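Long-range contacts in putative carbohydrate binding protein (Pseudomonas aeruginosa, PDB 3QEC), which is of unknown function but probably binds carbohydrates, being linked to heparin and suramin binding, and may act in carbohydrate transport or biofilm formation: residues A[9-14]-A[53-58]; A[47-52]-A[109-114]; A[102-107]-A[136-141]. All coordinates share one frame; numbering follows the deposited sequence. Where two conformers were deposited one is given.

Contact 1. Residues A[9-14]-A[53-58]; sequences DFPEHE and TSYMKA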
# COMPACT_ATOMS: atom_id res chain seq x y z
N ASP A 9 -20.10 6.42 -1.64
CA ASP A 9 -19.95 7.84 -1.33
C ASP A 9 -18.89 8.02 -0.24
O ASP A 9 -18.78 7.16 0.65
CB ASP A 9 -21.29 8.46 -0.87
CG ASP A 9 -22.41 8.51 -1.91
OD1 ASP A 9 -22.09 8.62 -3.13
OD2 ASP A 9 -23.59 8.52 -1.50
N PHE A 10 -18.09 9.10 -0.32
CA PHE A 10 -17.05 9.40 0.67
C PHE A 10 -17.68 9.47 2.08
O PHE A 10 -18.59 10.26 2.29
CB PHE A 10 -16.31 10.71 0.31
CG PHE A 10 -15.14 11.01 1.21
CD1 PHE A 10 -13.91 10.39 1.00
CD2 PHE A 10 -15.26 11.91 2.26
CE1 PHE A 10 -12.82 10.68 1.81
CE2 PHE A 10 -14.17 12.20 3.07
CZ PHE A 10 -12.96 11.59 2.84
N PRO A 11 -17.27 8.57 3.02
CA PRO A 11 -17.89 8.54 4.36
C PRO A 11 -17.22 9.49 5.35
O PRO A 11 -16.27 9.12 6.05
CB PRO A 11 -17.72 7.07 4.78
CG PRO A 11 -16.51 6.59 4.03
CD PRO A 11 -16.22 7.53 2.90
N GLU A 12 -17.74 10.72 5.43
CA GLU A 12 -17.24 11.80 6.28
C GLU A 12 -17.09 11.37 7.74
O GLU A 12 -16.02 11.61 8.32
CB GLU A 12 -18.13 13.04 6.17
CG GLU A 12 -18.10 13.70 4.79
CD GLU A 12 -19.18 14.73 4.46
OE1 GLU A 12 -19.68 15.41 5.39
OE2 GLU A 12 -19.50 14.88 3.26
N HIS A 13 -18.15 10.72 8.33
CA HIS A 13 -18.18 10.25 9.70
C HIS A 13 -16.97 9.31 10.02
O HIS A 13 -16.36 9.41 11.09
CB HIS A 13 -19.54 9.56 9.97
CG HIS A 13 -19.90 8.48 8.99
ND1 HIS A 13 -20.38 8.78 7.72
CD2 HIS A 13 -19.86 7.14 9.13
CE1 HIS A 13 -20.59 7.61 7.14
NE2 HIS A 13 -20.30 6.60 7.95
N GLU A 14 -16.67 8.39 9.09
CA GLU A 14 -15.58 7.42 9.27
C GLU A 14 -14.24 8.13 9.41
O GLU A 14 -13.45 7.74 10.26
CB GLU A 14 -15.55 6.42 8.12
CG GLU A 14 -16.64 5.38 8.23
CD GLU A 14 -16.62 4.32 7.15
OE1 GLU A 14 -15.50 3.92 6.74
OE2 GLU A 14 -17.70 3.86 6.73
N THR A 53 -10.96 2.62 5.83
CA THR A 53 -12.38 2.97 5.73
C THR A 53 -13.12 2.08 4.74
O THR A 53 -12.49 1.39 3.92
CB THR A 53 -12.55 4.46 5.34
OG1 THR A 53 -11.96 4.70 4.06
CG2 THR A 53 -11.97 5.42 6.40
N SER A 54 -14.47 2.12 4.79
CA SER A 54 -15.32 1.34 3.88
C SER A 54 -15.09 1.79 2.41
O SER A 54 -15.21 0.97 1.49
CB SER A 54 -16.79 1.48 4.28
OG SER A 54 -17.26 2.80 4.11
N TYR A 55 -14.70 3.07 2.22
CA TYR A 55 -14.37 3.73 0.96
C TYR A 55 -13.12 3.08 0.33
O TYR A 55 -13.20 2.60 -0.81
CB TYR A 55 -14.15 5.26 1.21
CG TYR A 55 -13.92 6.10 -0.03
CD1 TYR A 55 -14.95 6.33 -0.94
CD2 TYR A 55 -12.69 6.70 -0.27
CE1 TYR A 55 -14.75 7.11 -2.08
CE2 TYR A 55 -12.46 7.45 -1.43
CZ TYR A 55 -13.50 7.66 -2.33
OH TYR A 55 -13.28 8.42 -3.45
N MSE A 56 -11.99 3.02 1.07
CA MSE A 56 -10.74 2.43 0.57
C MSE A 56 -10.77 0.87 0.54
O MSE A 56 -10.03 0.28 -0.25
CB MSE A 56 -9.52 2.95 1.34
CG MSE A 56 -9.26 4.45 1.08
SE MSE A 56 -9.31 4.95 -0.82
CE MSE A 56 -7.59 4.21 -1.38
N LYS A 57 -11.64 0.22 1.34
CA LYS A 57 -11.83 -1.24 1.31
C LYS A 57 -12.30 -1.65 -0.09
O LYS A 57 -11.79 -2.62 -0.66
CB LYS A 57 -12.84 -1.68 2.39
CG LYS A 57 -13.18 -3.18 2.38
CD LYS A 57 -14.19 -3.53 3.46
CE LYS A 57 -14.52 -4.99 3.49
NZ LYS A 57 -15.35 -5.33 4.68
N ALA A 58 -13.27 -0.88 -0.64
CA ALA A 58 -13.83 -1.06 -1.98
C ALA A 58 -12.75 -0.82 -3.06
O ALA A 58 -12.67 -1.58 -4.04
CB ALA A 58 -15.01 -0.13 -2.18
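The carboxylate of E14 grips S54 with both of its oxygens, a two-point polar link at the start of helix 54-63. OE1 of E14 takes the backbone N-H of S54 through its syn lone pair; the bond, 2.8 Å from S54 N to E14 OE1, is nearly straight at 172°. The other oxygen, OE2, accepts from the S54 hydroxyl at 2.9 Å (OG to OE2), also on the syn side but 24° out of the carboxylate plane. Beyond CG the E14 chain runs extended, which carries the carboxylate across to the helix end. T53 is the N-cap of helix 54-63: its OG1 accepts a weak bond of 3.4 Å from M56 N and is also hydrogen-bonded to Y15 OH.

The apolar part lies alongside. F10 and Y55 form a T-shaped pair with centroids 5.5 Å apart and planes at 77°, the edge of F10 directed at the face of Y55. CD1 of F10 makes the approach, 4.1 Å from Y55 CE2 and toward the rim of that face. The P11 ring meets the base of the Y55 side chain at about a right angle, its CD lying 3.5 Å from Y55 CB. At the far end of Y55, its OH is hydrogen-bonded to D81 N, and Y15 stacks with F10 and touches Y55.

A carboxylate held against the first N-H of a helix should be favoured by the helix dipole, and its two bonds to one residue also fix how the E14 carboxylate is turned. Hydrogen bonds and ring packing thus join helix 12-16 and the residues leading into it to the start of helix 54-63.

Contact 2. Residues A[47-52]-A[109-114]; sequences VALEPA and YYISSE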
# COMPACT_ATOMS: atom_id res chain seq x y z
N VAL A 47 5.59 4.20 -0.17
CA VAL A 47 4.68 3.39 0.65
C VAL A 47 3.65 4.34 1.28
O VAL A 47 4.03 5.36 1.84
CB VAL A 47 5.43 2.53 1.73
CG1 VAL A 47 4.46 1.74 2.59
CG2 VAL A 47 6.45 1.60 1.08
N ALA A 48 2.36 4.03 1.14
CA ALA A 48 1.26 4.83 1.67
C ALA A 48 0.63 4.16 2.90
O ALA A 48 0.47 2.94 2.94
CB ALA A 48 0.19 5.04 0.60
N LEU A 49 0.25 4.99 3.88
CA LEU A 49 -0.42 4.54 5.10
C LEU A 49 -1.62 5.46 5.34
O LEU A 49 -1.44 6.67 5.48
CB LEU A 49 0.58 4.54 6.28
CG LEU A 49 0.03 4.16 7.65
CD1 LEU A 49 0.08 2.67 7.84
CD2 LEU A 49 0.82 4.84 8.73
N GLU A 50 -2.84 4.91 5.30
CA GLU A 50 -4.07 5.70 5.43
C GLU A 50 -5.17 4.99 6.24
O GLU A 50 -5.13 3.77 6.33
CB GLU A 50 -4.61 6.03 4.03
CG GLU A 50 -5.07 4.84 3.19
CD GLU A 50 -5.49 5.26 1.80
OE1 GLU A 50 -6.43 6.08 1.69
OE2 GLU A 50 -4.82 4.84 0.83
N PRO A 51 -6.19 5.73 6.79
CA PRO A 51 -7.28 5.05 7.54
C PRO A 51 -7.97 3.92 6.75
O PRO A 51 -8.22 4.09 5.55
CB PRO A 51 -8.27 6.20 7.82
CG PRO A 51 -7.43 7.44 7.80
CD PRO A 51 -6.39 7.20 6.76
N ALA A 52 -8.27 2.77 7.42
CA ALA A 52 -8.94 1.62 6.81
C ALA A 52 -10.46 1.84 6.80
O ALA A 52 -11.17 1.35 7.67
CB ALA A 52 -8.59 0.34 7.56
N TYR A 109 -5.36 0.86 9.76
CA TYR A 109 -4.85 1.40 8.50
C TYR A 109 -4.67 0.38 7.40
O TYR A 109 -4.53 -0.82 7.65
CB TYR A 109 -3.45 2.02 8.74
CG TYR A 109 -3.39 3.12 9.79
CD1 TYR A 109 -3.27 2.82 11.14
CD2 TYR A 109 -3.42 4.46 9.41
CE1 TYR A 109 -3.24 3.82 12.10
CE2 TYR A 109 -3.38 5.48 10.37
CZ TYR A 109 -3.30 5.15 11.71
OH TYR A 109 -3.27 6.14 12.65
N TYR A 110 -4.60 0.90 6.17
CA TYR A 110 -4.16 0.21 4.97
C TYR A 110 -2.75 0.68 4.74
O TYR A 110 -2.50 1.89 4.77
CB TYR A 110 -5.04 0.48 3.72
CG TYR A 110 -6.33 -0.30 3.69
CD1 TYR A 110 -6.34 -1.69 3.67
CD2 TYR A 110 -7.56 0.36 3.68
CE1 TYR A 110 -7.53 -2.41 3.70
CE2 TYR A 110 -8.76 -0.35 3.73
CZ TYR A 110 -8.74 -1.73 3.71
OH TYR A 110 -9.93 -2.42 3.73
N ILE A 111 -1.81 -0.25 4.59
CA ILE A 111 -0.41 0.06 4.26
C ILE A 111 -0.25 -0.53 2.84
O ILE A 111 -0.59 -1.70 2.61
CB ILE A 111 0.59 -0.40 5.35
CG1 ILE A 111 2.01 0.16 5.10
CG2 ILE A 111 0.54 -1.93 5.63
CD1 ILE A 111 2.93 0.09 6.34
N SER A 112 0.08 0.32 1.86
CA SER A 112 0.06 -0.05 0.45
C SER A 112 1.23 0.51 -0.37
O SER A 112 1.66 1.64 -0.15
CB SER A 112 -1.25 0.47 -0.17
OG SER A 112 -1.49 -0.06 -1.47
N SER A 113 1.69 -0.29 -1.36
CA SER A 113 2.77 0.07 -2.28
C SER A 113 2.59 -0.57 -3.66
O SER A 113 1.73 -1.44 -3.84
CB SER A 113 4.13 -0.33 -1.69
OG SER A 113 5.18 0.35 -2.35
N GLU A 114 3.39 -0.12 -4.64
CA GLU A 114 3.41 -0.64 -6.00
C GLU A 114 4.86 -0.89 -6.40
O GLU A 114 5.69 0.03 -6.38
CB GLU A 114 2.70 0.31 -6.98
CG GLU A 114 2.74 -0.15 -8.44
CD GLU A 114 1.69 0.42 -9.37
OE1 GLU A 114 0.77 1.13 -8.90
OE2 GLU A 114 1.75 0.11 -10.58
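An antiparallel strand pair at the middle of a four-stranded sheet brings 47-51 against 109-114, the two directions 164° apart. Two hydrogen-bonded pairs hold it. A48 and S112 exchange bonds of 2.8 Å (A48 N to S112 O) and 2.9 Å (S112 N to A48 O), the first almost straight at 176°. E50 and Y110 do the same, with Y110 N 2.9 Å from E50 O. Between them L49 faces I111 as a non-hydrogen-bonded pair.

The side chains of V47, L49, I111 and S113 share one face. CG1 of I111, set anti to its backbone N (chi1 -170°), reaches V47 CG1 at 3.8 Å, while CD1 of L49 touches both Y109 CB at 3.7 Å and I111 CB at 4.0 Å. The other face carries A48, E50, Y110 and S112. Just past the strand end, A52 lays its CB over one face of the Y110 ring in a CH-pi contact, 4.2 Å from the centroid and displaced toward the rim.

The face with L49 and I111 is met by strand 98-104: F101 and I104 touch L49, and F99 touches I111. On the other face helix 54-63 packs through M56, K57 and Y60. There the buried carboxylate of E50 is answered by a salt bridge to R84 and a hydrogen bond from Y60, and S112 OG pairs with T133 OG1. Backbone bonds of 47-51 to strand 89-92, and of Y109 and I111 to strand 125-138, leave the pair flanked within its sheet by one further strand at each edge.

Contact 3. Residues A[102-107]-A[136-141]; sequences DHIPNG and VTVSGS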
# COMPACT_ATOMS: atom_id res chain seq x y z
N ASP A 102 6.68 7.53 11.57
CA ASP A 102 6.75 8.04 12.94
C ASP A 102 5.47 8.82 13.26
O ASP A 102 4.73 9.20 12.35
CB ASP A 102 8.02 8.91 13.12
CG ASP A 102 8.10 10.12 12.21
OD1 ASP A 102 7.45 11.15 12.53
OD2 ASP A 102 8.82 10.03 11.19
N HIS A 103 5.19 9.03 14.57
CA HIS A 103 4.01 9.74 15.09
C HIS A 103 2.68 9.20 14.50
O HIS A 103 1.79 9.97 14.15
CB HIS A 103 4.15 11.26 14.87
CG HIS A 103 5.29 11.84 15.65
ND1 HIS A 103 6.51 12.11 15.05
CD2 HIS A 103 5.39 12.09 16.98
CE1 HIS A 103 7.30 12.55 16.02
NE2 HIS A 103 6.67 12.55 17.20
N ILE A 104 2.55 7.86 14.45
CA ILE A 104 1.35 7.21 13.93
C ILE A 104 0.27 7.14 15.03
O ILE A 104 0.47 6.53 16.08
CB ILE A 104 1.66 5.81 13.30
CG1 ILE A 104 2.62 5.91 12.10
CG2 ILE A 104 0.38 5.03 12.91
CD1 ILE A 104 2.35 7.08 11.11
N PRO A 105 -0.93 7.72 14.74
CA PRO A 105 -2.04 7.65 15.70
C PRO A 105 -2.60 6.25 15.91
O PRO A 105 -2.43 5.36 15.07
CB PRO A 105 -3.12 8.52 15.03
CG PRO A 105 -2.39 9.40 14.10
CD PRO A 105 -1.31 8.51 13.56
N ASN A 106 -3.29 6.07 17.03
CA ASN A 106 -4.06 4.87 17.35
C ASN A 106 -5.14 4.73 16.29
O ASN A 106 -5.79 5.73 15.96
CB ASN A 106 -4.66 5.03 18.75
CG ASN A 106 -5.51 3.89 19.25
OD1 ASN A 106 -5.13 3.19 20.18
ND2 ASN A 106 -6.72 3.79 18.76
N GLY A 107 -5.30 3.53 15.74
CA GLY A 107 -6.30 3.29 14.71
C GLY A 107 -5.99 2.12 13.81
O GLY A 107 -5.05 1.37 14.07
N VAL A 136 -2.98 -2.84 8.99
CA VAL A 136 -2.14 -2.72 10.20
C VAL A 136 -2.96 -1.98 11.29
O VAL A 136 -3.56 -0.94 11.03
CB VAL A 136 -0.71 -2.10 9.97
CG1 VAL A 136 -0.77 -0.78 9.22
CG2 VAL A 136 0.07 -1.96 11.28
N THR A 137 -3.00 -2.56 12.50
CA THR A 137 -3.69 -2.01 13.67
C THR A 137 -2.67 -1.38 14.63
O THR A 137 -1.60 -1.96 14.88
CB THR A 137 -4.53 -3.11 14.37
OG1 THR A 137 -5.48 -3.62 13.45
CG2 THR A 137 -5.29 -2.57 15.54
N VAL A 138 -3.00 -0.20 15.18
CA VAL A 138 -2.11 0.50 16.10
C VAL A 138 -2.91 0.86 17.35
O VAL A 138 -3.91 1.56 17.24
CB VAL A 138 -1.45 1.74 15.44
CG1 VAL A 138 -0.46 2.42 16.39
CG2 VAL A 138 -0.76 1.36 14.12
N SER A 139 -2.47 0.35 18.53
CA SER A 139 -3.10 0.59 19.84
C SER A 139 -2.16 1.42 20.71
O SER A 139 -2.44 2.59 20.98
CB SER A 139 -3.46 -0.72 20.52
OG SER A 139 -4.34 -1.45 19.69
N GLY A 140 -1.04 0.82 21.09
CA GLY A 140 0.04 1.48 21.81
C GLY A 140 1.00 2.06 20.79
O GLY A 140 0.69 2.12 19.59
N SER A 141 2.18 2.47 21.24
CA SER A 141 3.18 3.13 20.40
C SER A 141 4.09 2.15 19.64
O SER A 141 4.80 2.56 18.72
CB SER A 141 4.04 4.05 21.25
OG SER A 141 4.66 3.33 22.30
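I104 and V138 set their side chains at about a right angle, meeting through one methyl from each, CG2 to CG2, at 4.0 Å. CG2 of I104 stands anti to its backbone N, and the CG1 branch leads off from V138 toward L49, while CG2 also lies near the Y109 hydroxyl. Only CG2 of the isoleucine therefore meets V138, and CD1 packs on L49 of the facing sheet. V138, with CG1 anti to its own N (chi1 -177°), uses both flanks: while CG2 meets I104, CG1 lies against the carbonyl of P105, 3.8 Å from P105 O, and V138 CB is equally close to that oxygen. P105 O is not left to apolar neighbours, since it accepts a hydrogen bond from Y109 OH.

Beside these side chains the backbones join in one antiparallel hydrogen-bonded pair, G107 with V138. G107 N reaches V138 O at 2.8 Å, and V138 N returns a bond of the same length to G107 O. The CA of N106 also sits close to V138 O, at 3.3 Å, as a CA-H...O contact. At the backbone angles of G107 (phi 156°, psi -173°) a side chain would be jammed against the carbonyl O of N106, which by itself calls for glycine; through it the chain enters strand 107-120 alongside the end of strand 125-138. Before the turn, H103 and I104 both face G24 in a G1 bulge.

The chemistry divides accordingly: the reciprocal bonds pair G107 with V138 where strand 125-138 ends, while V138 packs its CG2 on I104 and its CG1 and CB on the P105 carbonyl. Two backbone bonds thus tie the link from strand 98-104 into strand 107-120 to the end of strand 125-138, with one apolar methyl contact beside them.

How the contacts relate
Contact 2 is the central piece, its centre 14 Å from that of contact 1 and 13 Å from that of contact 3. It meets 9-14/53-58 through helix 54-63, which follows strand 46-51 in the chain: K57 CA lies 3.3 Å from Y110 OH. Toward contact 3, Y109 N is 2.8 Å from V136 O, a probable hydrogen bond between neighbouring strands, and L49 CD2 packs 3.6 Å from I104 CD1. Contacts 1 and 3 do not touch, their nearest atoms being about 9 Å apart. Triethylene glycol is found about 4 Å from the S54 side chain and also about 4 Å from that of Y110; like the sulfate near S139, it probably comes from the crystallisation liquor.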